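Local structure of cyclodipeptide synthase, BtCDPS (Bacillus thermoamylovorans, 6ZTU) at residues 26-31 / 191-196; 10-15 / 224-229; 51-56 / 102-107; 120-125 / 181-186. The protein probably joins two aminoacyl groups, supplied by aminoacyl-tRNAs as in other cyclodipeptide synthases, into a cyclic dipeptide. All coordinates share one frame; numbering follows the deposited sequence.

Contact 1: 26-31 / 191-196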
# COMPACT_ATOMS: atom_id res chain seq x y z
N LYS A 26 -7.33 -6.29 16.55
CA LYS A 26 -7.66 -4.87 16.40
C LYS A 26 -6.56 -3.95 16.94
O LYS A 26 -6.83 -2.79 17.27
CB LYS A 26 -9.01 -4.53 17.05
CG LYS A 26 -10.20 -5.24 16.39
CD LYS A 26 -10.48 -4.73 14.97
CE LYS A 26 -11.47 -5.62 14.24
NZ LYS A 26 -12.68 -5.89 15.06
N THR A 27 -5.32 -4.43 16.99
CA THR A 27 -4.21 -3.64 17.53
C THR A 27 -3.89 -2.44 16.64
O THR A 27 -3.77 -1.31 17.12
CB THR A 27 -2.97 -4.52 17.69
OG1 THR A 27 -3.24 -5.61 18.58
CG2 THR A 27 -1.77 -3.73 18.22
N HIS A 28 -3.76 -2.67 15.34
CA HIS A 28 -3.32 -1.60 14.46
C HIS A 28 -3.73 -1.91 13.03
O HIS A 28 -3.65 -3.06 12.59
CB HIS A 28 -1.80 -1.41 14.55
CG HIS A 28 -1.27 -0.33 13.67
ND1 HIS A 28 -0.85 -0.55 12.38
CD2 HIS A 28 -1.11 1.00 13.90
CE1 HIS A 28 -0.44 0.59 11.85
NE2 HIS A 28 -0.59 1.54 12.75
N ILE A 29 -4.17 -0.87 12.32
CA ILE A 29 -4.42 -0.95 10.89
C ILE A 29 -3.58 0.11 10.18
O ILE A 29 -3.44 1.24 10.66
CB ILE A 29 -5.93 -0.80 10.56
CG1 ILE A 29 -6.19 -0.96 9.06
CG2 ILE A 29 -6.45 0.54 11.07
CD1 ILE A 29 -7.68 -1.11 8.72
N LEU A 30 -2.96 -0.29 9.07
CA LEU A 30 -2.24 0.61 8.18
C LEU A 30 -3.07 0.74 6.91
O LEU A 30 -3.29 -0.26 6.21
CB LEU A 30 -0.84 0.06 7.87
CG LEU A 30 0.09 0.94 7.02
CD1 LEU A 30 0.36 2.27 7.73
CD2 LEU A 30 1.38 0.24 6.70
N LEU A 31 -3.54 1.95 6.62
CA LEU A 31 -4.42 2.18 5.48
C LEU A 31 -3.57 2.58 4.28
O LEU A 31 -2.93 3.63 4.31
CB LEU A 31 -5.44 3.27 5.81
CG LEU A 31 -6.46 2.89 6.88
CD1 LEU A 31 -7.21 4.14 7.34
CD2 LEU A 31 -7.44 1.85 6.31
N LEU A 191 6.92 0.27 11.96
CA LEU A 191 6.31 1.39 12.66
C LEU A 191 6.43 1.29 14.18
O LEU A 191 6.39 2.32 14.86
CB LEU A 191 4.84 1.52 12.27
CG LEU A 191 4.57 1.98 10.83
CD1 LEU A 191 3.16 1.56 10.42
CD2 LEU A 191 4.73 3.48 10.72
N GLY A 192 6.59 0.09 14.71
CA GLY A 192 6.71 -0.11 16.14
C GLY A 192 5.44 -0.54 16.85
O GLY A 192 5.29 -0.25 18.04
N TYR A 193 4.52 -1.20 16.15
CA TYR A 193 3.34 -1.79 16.79
C TYR A 193 3.55 -3.29 16.99
O TYR A 193 4.34 -3.93 16.29
CB TYR A 193 2.08 -1.53 15.96
CG TYR A 193 1.79 -0.06 15.93
CD1 TYR A 193 1.12 0.55 16.99
CD2 TYR A 193 2.25 0.75 14.90
CE1 TYR A 193 0.89 1.90 17.00
CE2 TYR A 193 2.02 2.11 14.90
CZ TYR A 193 1.33 2.68 15.95
OH TYR A 193 1.11 4.04 15.97
N LYS A 194 2.85 -3.84 17.99
CA LYS A 194 2.98 -5.26 18.29
C LYS A 194 2.60 -6.11 17.09
O LYS A 194 3.19 -7.17 16.86
CB LYS A 194 2.09 -5.62 19.48
CG LYS A 194 2.34 -7.01 20.01
CD LYS A 194 1.04 -7.77 20.26
CE LYS A 194 0.24 -7.13 21.37
NZ LYS A 194 -0.77 -8.08 21.94
N GLU A 195 1.60 -5.67 16.34
CA GLU A 195 1.10 -6.37 15.17
C GLU A 195 0.26 -5.39 14.36
O GLU A 195 -0.17 -4.35 14.88
CB GLU A 195 0.26 -7.60 15.57
CG GLU A 195 -0.99 -7.21 16.32
CD GLU A 195 -1.64 -8.35 17.08
OE1 GLU A 195 -1.43 -9.53 16.73
OE2 GLU A 195 -2.39 -8.04 18.03
N SER A 196 0.02 -5.72 13.08
CA SER A 196 -0.72 -4.79 12.23
C SER A 196 -1.27 -5.53 11.03
O SER A 196 -0.73 -6.56 10.63
CB SER A 196 0.18 -3.65 11.75
OG SER A 196 -0.50 -2.79 10.85
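His28 lies flat against Tyr193 where the loop before strand 196-200 passes the neighbouring parallel strand 28-32, in the Rossmann-like sheet of the cyclodipeptide synthase fold. The rings form an offset stack, centroids 4.0 Å apart and planes 20° from parallel, with His28 CD2 over the centre of the tyrosine ring. At the imidazole edge, in its plane, ND1 and Ser196 OG share a hydrogen bond of 2.7 Å; either could be the donor. The other nitrogen, NE2, is hydrogen-bonded to Thr60 OG1 of strand 58-63, which fixes the rotation of the imidazole between two strands. With CG anti to the backbone N (chi1 180°), His28 reaches across to residues 191-196. Were Tyr193 an alanine, one face of the imidazole would probably lose its stacking partner, leaving the histidine held chiefly by the bonds at its two ring nitrogens. Leu191 CD1 packs on Leu30 CD1 at 3.9 Å. Outward, Glu195 turns its carboxylate to the end of helix 17-25 and the turn after it: OE1 takes a hydrogen bond from Asn25 ND2, while Thr27 OG1 donates to the anti lone pair of Glu195 OE2 over 2.6 Å.

Contact 2: 10-15 / 224-229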
# COMPACT_ATOMS: atom_id res chain seq x y z
N PHE A 10 -17.26 -1.69 6.16
CA PHE A 10 -16.48 -2.60 5.34
C PHE A 10 -16.63 -4.04 5.81
O PHE A 10 -16.76 -4.31 7.01
CB PHE A 10 -14.98 -2.20 5.33
CG PHE A 10 -14.72 -0.87 4.69
CD1 PHE A 10 -14.53 -0.77 3.32
CD2 PHE A 10 -14.69 0.29 5.47
CE1 PHE A 10 -14.30 0.47 2.73
CE2 PHE A 10 -14.47 1.52 4.89
CZ PHE A 10 -14.28 1.62 3.52
N TYR A 11 -16.61 -4.96 4.86
CA TYR A 11 -16.48 -6.38 5.14
C TYR A 11 -15.04 -6.78 4.86
O TYR A 11 -14.48 -6.41 3.83
CB TYR A 11 -17.45 -7.21 4.30
CG TYR A 11 -17.44 -8.67 4.72
CD1 TYR A 11 -16.53 -9.56 4.16
CD2 TYR A 11 -18.31 -9.14 5.69
CE1 TYR A 11 -16.50 -10.89 4.54
CE2 TYR A 11 -18.28 -10.47 6.09
CZ TYR A 11 -17.37 -11.33 5.52
OH TYR A 11 -17.32 -12.66 5.90
N VAL A 12 -14.45 -7.53 5.78
CA VAL A 12 -13.02 -7.80 5.77
C VAL A 12 -12.76 -9.20 5.25
O VAL A 12 -13.38 -10.17 5.71
CB VAL A 12 -12.43 -7.62 7.18
CG1 VAL A 12 -11.00 -8.13 7.25
CG2 VAL A 12 -12.53 -6.16 7.60
N VAL A 13 -11.84 -9.32 4.28
CA VAL A 13 -11.41 -10.62 3.77
C VAL A 13 -9.92 -10.80 4.05
O VAL A 13 -9.09 -10.14 3.40
CB VAL A 13 -11.70 -10.76 2.27
CG1 VAL A 13 -11.29 -12.14 1.80
CG2 VAL A 13 -13.20 -10.56 2.00
N PRO A 14 -9.53 -11.64 5.00
CA PRO A 14 -8.11 -11.77 5.35
C PRO A 14 -7.35 -12.57 4.31
O PRO A 14 -7.89 -13.46 3.66
CB PRO A 14 -8.15 -12.51 6.69
CG PRO A 14 -9.34 -13.42 6.52
CD PRO A 14 -10.36 -12.55 5.80
N LEU A 15 -6.06 -12.24 4.17
CA LEU A 15 -5.20 -12.97 3.25
C LEU A 15 -4.95 -14.40 3.74
O LEU A 15 -4.89 -15.33 2.93
CB LEU A 15 -3.87 -12.22 3.07
CG LEU A 15 -2.74 -12.94 2.33
CD1 LEU A 15 -3.09 -13.19 0.87
CD2 LEU A 15 -1.41 -12.18 2.49
N GLY A 224 -0.20 -8.82 8.93
CA GLY A 224 -1.27 -9.37 8.12
C GLY A 224 -1.66 -8.43 7.00
O GLY A 224 -1.21 -7.28 6.93
N TYR A 225 -2.52 -8.93 6.12
CA TYR A 225 -3.07 -8.17 5.00
C TYR A 225 -4.56 -8.44 4.93
O TYR A 225 -4.97 -9.60 5.02
CB TYR A 225 -2.41 -8.59 3.67
CG TYR A 225 -2.87 -7.80 2.46
CD1 TYR A 225 -2.18 -6.66 2.05
CD2 TYR A 225 -3.99 -8.21 1.71
CE1 TYR A 225 -2.60 -5.94 0.93
CE2 TYR A 225 -4.41 -7.48 0.58
CZ TYR A 225 -3.70 -6.36 0.20
OH TYR A 225 -4.11 -5.63 -0.92
N ILE A 226 -5.37 -7.40 4.78
CA ILE A 226 -6.81 -7.59 4.65
C ILE A 226 -7.33 -6.83 3.44
O ILE A 226 -6.88 -5.73 3.13
CB ILE A 226 -7.59 -7.16 5.92
CG1 ILE A 226 -7.37 -5.67 6.25
CG2 ILE A 226 -7.25 -8.08 7.09
CD1 ILE A 226 -8.20 -5.20 7.41
N ILE A 227 -8.32 -7.43 2.79
CA ILE A 227 -9.08 -6.78 1.73
C ILE A 227 -10.32 -6.16 2.35
O ILE A 227 -11.06 -6.83 3.07
CB ILE A 227 -9.48 -7.78 0.63
CG1 ILE A 227 -8.26 -8.45 0.01
CG2 ILE A 227 -10.34 -7.09 -0.44
CD1 ILE A 227 -8.64 -9.72 -0.76
N LEU A 228 -10.54 -4.88 2.07
CA LEU A 228 -11.74 -4.18 2.50
C LEU A 228 -12.74 -4.17 1.36
O LEU A 228 -12.48 -3.59 0.30
CB LEU A 228 -11.42 -2.75 2.92
CG LEU A 228 -10.32 -2.60 3.97
CD1 LEU A 228 -10.13 -1.12 4.26
CD2 LEU A 228 -10.70 -3.37 5.23
N LYS A 229 -13.89 -4.80 1.58
CA LYS A 229 -14.98 -4.77 0.62
C LYS A 229 -16.14 -3.97 1.20
O LYS A 229 -16.32 -3.90 2.41
CB LYS A 229 -15.45 -6.18 0.27
CG LYS A 229 -14.36 -7.06 -0.33
CD LYS A 229 -14.95 -8.34 -0.94
CE LYS A 229 -16.16 -8.02 -1.82
NZ LYS A 229 -16.73 -9.23 -2.52
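Val12 and Leu228 stand side by side, pointing the same way, in an antiparallel non-hydrogen-bonded pair where strand 11-14 closes one border of the sheet against strand 224-229. The backbone zips up through the hydrogen-bonded pairs Tyr11 with Lys229 and Val13 with Ile227; Tyr11 N to Lys229 O is 2.7 Å, and Ile227 N to Val13 O is 2.9 Å and nearly straight at 176°. Beyond the last bridge, Leu15 N still reaches Tyr225 O at 3.0 Å, and Leu15 CD2 rests on Tyr225 CB.

Phe10 leads into the strand. Its CB lies 3.6 Å from Lys229 O, the carbonyl that also receives Tyr11 N. CG, anti to the carbonyl carbon (chi1 -65°), sets the ring beside Leu228, and CD1 lies 3.7 Å from Leu228 CB. The opposite flank, CD2, meets Trp51 of helix 42-55 in an edge-to-face pair, and the ring also touches Leu48. Cut back to alanine, Phe10 would probably open a gap beside Leu228 and deprive the Trp51 indole of one aromatic neighbour.

On the same sheet face as Leu228, Val12 CG1 packs on Ile226 CG2 at 3.8 Å. On the other face, Val13 CG2 touches Lys229 CD at 4.1 Å, beside Ile227. Strand 224-229 is bonded on its other border to strand 196-200. Helix 17-25 packs on Val12, Pro14 and Ile226 through Tyr23, Cys19 and Glu20, while Trp51 of helix 42-55 lies against Val12 and Leu228.

Contact 3: 51-56 / 102-107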
# COMPACT_ATOMS: atom_id res chain seq x y z
N TRP A 51 -14.30 4.13 9.71
CA TRP A 51 -14.41 2.72 10.06
C TRP A 51 -13.21 2.26 10.87
O TRP A 51 -13.37 1.54 11.86
CB TRP A 51 -14.56 1.88 8.78
CG TRP A 51 -14.57 0.39 9.01
CD1 TRP A 51 -15.64 -0.38 9.37
CD2 TRP A 51 -13.47 -0.50 8.86
NE1 TRP A 51 -15.26 -1.69 9.47
CE2 TRP A 51 -13.93 -1.80 9.16
CE3 TRP A 51 -12.12 -0.33 8.49
CZ2 TRP A 51 -13.10 -2.93 9.11
CZ3 TRP A 51 -11.30 -1.45 8.45
CH2 TRP A 51 -11.79 -2.73 8.75
N SER A 52 -11.99 2.65 10.47
CA SER A 52 -10.81 2.22 11.19
C SER A 52 -10.82 2.75 12.62
O SER A 52 -10.44 2.04 13.55
CB SER A 52 -9.54 2.69 10.48
OG SER A 52 -9.36 1.98 9.27
N SER A 53 -11.21 4.02 12.78
CA SER A 53 -11.22 4.65 14.09
C SER A 53 -12.20 3.97 15.03
O SER A 53 -11.99 3.97 16.25
CB SER A 53 -11.56 6.13 13.96
OG SER A 53 -10.59 6.83 13.19
N LYS A 54 -13.28 3.39 14.49
CA LYS A 54 -14.24 2.70 15.34
C LYS A 54 -13.76 1.32 15.74
O LYS A 54 -14.12 0.83 16.81
CB LYS A 54 -15.59 2.60 14.64
CG LYS A 54 -16.58 3.67 15.06
CD LYS A 54 -15.97 5.07 14.95
CE LYS A 54 -16.96 6.13 15.42
NZ LYS A 54 -18.34 5.76 15.00
N ASN A 55 -12.94 0.69 14.90
CA ASN A 55 -12.61 -0.71 15.07
C ASN A 55 -11.25 -0.96 15.71
O ASN A 55 -11.11 -1.92 16.47
CB ASN A 55 -12.65 -1.42 13.71
CG ASN A 55 -14.06 -1.81 13.30
OD1 ASN A 55 -14.56 -2.87 13.69
ND2 ASN A 55 -14.71 -0.97 12.51
N PHE A 56 -10.25 -0.13 15.44
CA PHE A 56 -8.88 -0.45 15.80
C PHE A 56 -8.35 0.44 16.92
O PHE A 56 -8.72 1.61 17.03
CB PHE A 56 -7.96 -0.33 14.58
CG PHE A 56 -8.17 -1.42 13.58
CD1 PHE A 56 -9.15 -1.31 12.61
CD2 PHE A 56 -7.41 -2.58 13.65
CE1 PHE A 56 -9.36 -2.33 11.69
CE2 PHE A 56 -7.61 -3.60 12.74
CZ PHE A 56 -8.59 -3.47 11.76
N ARG A 102 -8.52 13.90 12.46
CA ARG A 102 -8.86 14.93 13.43
C ARG A 102 -10.33 14.84 13.84
O ARG A 102 -10.65 14.93 15.02
CB ARG A 102 -8.54 16.31 12.85
CG ARG A 102 -8.99 17.47 13.73
CD ARG A 102 -8.27 18.76 13.36
NE ARG A 102 -8.06 18.89 11.92
CZ ARG A 102 -8.98 19.34 11.07
NH1 ARG A 102 -10.18 19.70 11.50
NH2 ARG A 102 -8.70 19.43 9.77
N LYS A 103 -11.22 14.63 12.86
CA LYS A 103 -12.64 14.45 13.16
C LYS A 103 -12.87 13.34 14.18
O LYS A 103 -13.78 13.44 15.02
CB LYS A 103 -13.39 14.16 11.86
CG LYS A 103 -14.89 13.97 12.02
CD LYS A 103 -15.53 13.65 10.67
CE LYS A 103 -15.24 12.22 10.24
NZ LYS A 103 -15.73 11.93 8.85
N ASN A 104 -12.07 12.28 14.12
CA ASN A 104 -12.22 11.15 15.03
C ASN A 104 -11.40 11.29 16.31
O ASN A 104 -11.31 10.32 17.07
CB ASN A 104 -11.82 9.85 14.33
CG ASN A 104 -12.86 9.38 13.35
OD1 ASN A 104 -13.75 8.61 13.71
ND2 ASN A 104 -12.73 9.79 12.09
N GLY A 105 -10.78 12.44 16.54
CA GLY A 105 -9.95 12.59 17.72
C GLY A 105 -8.71 11.74 17.72
O GLY A 105 -8.22 11.37 18.79
N ARG A 106 -8.18 11.43 16.54
CA ARG A 106 -7.04 10.54 16.37
C ARG A 106 -5.76 11.32 16.08
O ARG A 106 -5.79 12.38 15.46
CB ARG A 106 -7.29 9.57 15.21
CG ARG A 106 -8.38 8.55 15.45
CD ARG A 106 -7.82 7.36 16.18
NE ARG A 106 -8.83 6.35 16.48
CZ ARG A 106 -8.54 5.16 16.97
NH1 ARG A 106 -7.28 4.85 17.24
NH2 ARG A 106 -9.50 4.28 17.23
N GLU A 107 -4.63 10.74 16.50
CA GLU A 107 -3.34 11.31 16.13
C GLU A 107 -3.19 11.34 14.61
O GLU A 107 -3.62 10.42 13.91
CB GLU A 107 -2.20 10.48 16.73
CG GLU A 107 -2.28 10.32 18.23
CD GLU A 107 -1.11 10.98 18.92
OE1 GLU A 107 -0.51 10.35 19.83
OE2 GLU A 107 -0.78 12.13 18.55
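At the C-terminal end of helix 42-55, the guanidinium of Arg106 gathers two carbonyls, its NH2 donating to both. The bond to Ser53 O is 2.7 Å and that to Phe56 O 2.8 Å. They arrive differently: NH2 stands almost straight out from the Phe56 carbonyl (C=O...N 178°) but meets Ser53 O well off its axis, at 121°. Both oxygens lie near the guanidinium edge, somewhat out of its plane, and NH1 adds a bond to Lys57 O, holding the group on the chain as it leaves the helix. The positive charge would probably offset the negative end of the helix dipole.

Arg106 itself follows a Schellman motif that ends helix 79-103, in which Gly105 takes positive phi, Gly105 N bonds Arg102 O and Arg106 N bonds Leu101 O. The arginine chain bends at chi2 (-85°), passing Ser53 with CG 3.6 Å from Ser53 OG. Next to it Asn104 brings its amide beside the same serine, OD1 3.3 Å from Ser53 CB. Asn104 ND2 is held by Ala100 O and Asp50 OD1, while Ser53 OG bonds Ile49 O in its own helix.

Contact 4: 120-125 / 181-186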
# COMPACT_ATOMS: atom_id res chain seq x y z
N LYS A 120 15.95 0.86 10.62
CA LYS A 120 16.70 -0.35 10.32
C LYS A 120 15.79 -1.45 9.79
O LYS A 120 16.21 -2.24 8.94
CB LYS A 120 17.44 -0.85 11.56
CG LYS A 120 18.34 -2.06 11.30
CD LYS A 120 19.40 -2.24 12.38
CE LYS A 120 20.35 -3.38 12.07
NZ LYS A 120 19.79 -4.70 12.43
N ILE A 121 14.56 -1.54 10.29
CA ILE A 121 13.69 -2.61 9.81
C ILE A 121 13.33 -2.37 8.35
O ILE A 121 13.41 -3.28 7.52
CB ILE A 121 12.42 -2.73 10.67
CG1 ILE A 121 12.75 -2.77 12.17
CG2 ILE A 121 11.63 -3.98 10.25
CD1 ILE A 121 13.58 -3.94 12.59
N TYR A 122 12.92 -1.14 8.01
CA TYR A 122 12.57 -0.84 6.63
C TYR A 122 13.74 -1.15 5.70
O TYR A 122 13.56 -1.77 4.64
CB TYR A 122 12.14 0.63 6.47
CG TYR A 122 11.88 0.93 5.01
CD1 TYR A 122 10.62 0.71 4.45
CD2 TYR A 122 12.90 1.37 4.17
CE1 TYR A 122 10.39 0.95 3.10
CE2 TYR A 122 12.68 1.59 2.82
CZ TYR A 122 11.43 1.38 2.29
OH TYR A 122 11.20 1.63 0.95
N ASN A 123 14.94 -0.71 6.08
CA ASN A 123 16.08 -0.86 5.18
C ASN A 123 16.46 -2.32 5.00
O ASN A 123 16.78 -2.74 3.89
CB ASN A 123 17.28 -0.06 5.71
CG ASN A 123 17.17 1.42 5.37
OD1 ASN A 123 16.61 1.78 4.33
ND2 ASN A 123 17.72 2.27 6.23
N GLU A 124 16.42 -3.10 6.08
CA GLU A 124 16.83 -4.49 5.95
C GLU A 124 15.81 -5.30 5.17
O GLU A 124 16.19 -6.15 4.35
CB GLU A 124 17.09 -5.07 7.34
CG GLU A 124 18.32 -4.41 7.94
CD GLU A 124 18.87 -5.12 9.15
OE1 GLU A 124 18.07 -5.65 9.95
OE2 GLU A 124 20.11 -5.14 9.30
N VAL A 125 14.52 -5.04 5.37
CA VAL A 125 13.52 -5.72 4.54
C VAL A 125 13.66 -5.29 3.08
O VAL A 125 13.59 -6.12 2.16
CB VAL A 125 12.11 -5.44 5.09
CG1 VAL A 125 11.05 -6.01 4.14
CG2 VAL A 125 11.98 -6.05 6.47
N LEU A 181 6.94 -2.50 -0.84
CA LEU A 181 6.81 -3.86 -0.32
C LEU A 181 7.22 -4.04 1.14
O LEU A 181 6.57 -4.85 1.82
CB LEU A 181 7.60 -4.84 -1.20
CG LEU A 181 6.82 -5.42 -2.36
CD1 LEU A 181 7.73 -6.32 -3.19
CD2 LEU A 181 5.59 -6.23 -1.87
N PRO A 182 8.24 -3.38 1.70
CA PRO A 182 8.55 -3.64 3.11
C PRO A 182 7.36 -3.42 4.04
O PRO A 182 7.30 -4.06 5.09
CB PRO A 182 9.70 -2.67 3.42
CG PRO A 182 10.38 -2.49 2.10
CD PRO A 182 9.24 -2.45 1.10
N PHE A 183 6.42 -2.53 3.68
CA PHE A 183 5.25 -2.33 4.54
C PHE A 183 4.24 -3.46 4.42
O PHE A 183 3.56 -3.76 5.40
CB PHE A 183 4.59 -0.98 4.24
CG PHE A 183 5.38 0.17 4.77
CD1 PHE A 183 5.25 0.54 6.10
CD2 PHE A 183 6.32 0.81 3.99
CE1 PHE A 183 6.01 1.56 6.62
CE2 PHE A 183 7.08 1.84 4.51
CZ PHE A 183 6.92 2.20 5.82
N PHE A 184 4.14 -4.10 3.24
CA PHE A 184 3.35 -5.32 3.11
C PHE A 184 3.92 -6.44 3.96
O PHE A 184 3.17 -7.29 4.47
CB PHE A 184 3.32 -5.81 1.65
CG PHE A 184 2.57 -4.94 0.67
CD1 PHE A 184 3.01 -3.66 0.35
CD2 PHE A 184 1.46 -5.45 -0.00
CE1 PHE A 184 2.33 -2.89 -0.59
CE2 PHE A 184 0.78 -4.68 -0.95
CZ PHE A 184 1.22 -3.40 -1.25
N LEU A 185 5.25 -6.52 4.04
CA LEU A 185 5.92 -7.64 4.68
C LEU A 185 6.09 -7.45 6.18
O LEU A 185 6.00 -8.42 6.94
CB LEU A 185 7.30 -7.86 4.06
CG LEU A 185 7.32 -8.19 2.57
CD1 LEU A 185 8.74 -8.13 2.03
CD2 LEU A 185 6.71 -9.58 2.37
N SER A 186 6.31 -6.20 6.61
CA SER A 186 6.73 -5.96 7.99
C SER A 186 6.30 -4.59 8.51
O SER A 186 7.02 -3.99 9.32
CB SER A 186 8.26 -6.08 8.12
OG SER A 186 8.74 -7.34 7.65
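Pro182 and Phe183 come obliquely to the Tyr122 ring, whose edge has Asn123 OD1 in its plane. Tyr122 CE1 and CD1 share the contact, CE1 lying 3.6 Å from Pro182 CG and 3.7 Å from Phe183 CE2. The two aromatic rings are inclined at 42°, centroids 5.7 Å apart, and Phe116 meets the Phe183 ring edge-to-face. CG of Tyr122 lies anti to its backbone nitrogen (chi1 176°), which swings the ring out across the proline, and the hydroxyl is hydrogen-bonded to Ala179 O one turn earlier in helix 167-191.

This is plain helix-helix packing: the 120-125 and 181-186 axes pass 9.3 Å apart at 107°, nearly perpendicular. Helix 167-191 is kinked here, where the nitrogens of Pro182 and Phe183 lack bonds to the preceding turn. Against that kink sits Val125, and its two methyls divide the work. CG1 lies 3.6 Å from Pro182 CA and also touches Leu185 CD1 at 3.8 Å; CG2 faces Ser186 OG at 3.7 Å, an oxygen already bonded to Ser220 OG. Phe184, on the same turn but directed elsewhere, touches the bound (2S)-hexane-1,2-diol in its pocket.

How the contacts relate
Contact 4 is the most buried, an apolar helix-helix packing, whereas the other three are partly buried: contacts 1 and 2 mix polar and apolar links, while contact 3 is chiefly polar. Contacts 1 and 2 belong to one sheet and meet at Ser196 O and Gly224 N, 2.9 Å apart, a probable hydrogen bond; contact 2 is held by backbone bonds at the border strand, contact 1 by side chains. Contact 3, on the outer side of helix 42-55, relies on an arginine and carbonyls; Trp51 of that helix packs on contact 2 and Ser52 on contact 1. Phe183 touches Leu30, linking contacts 4 and 1, but contacts 3 and 4 stay about 13 Å apart at their nearest atoms.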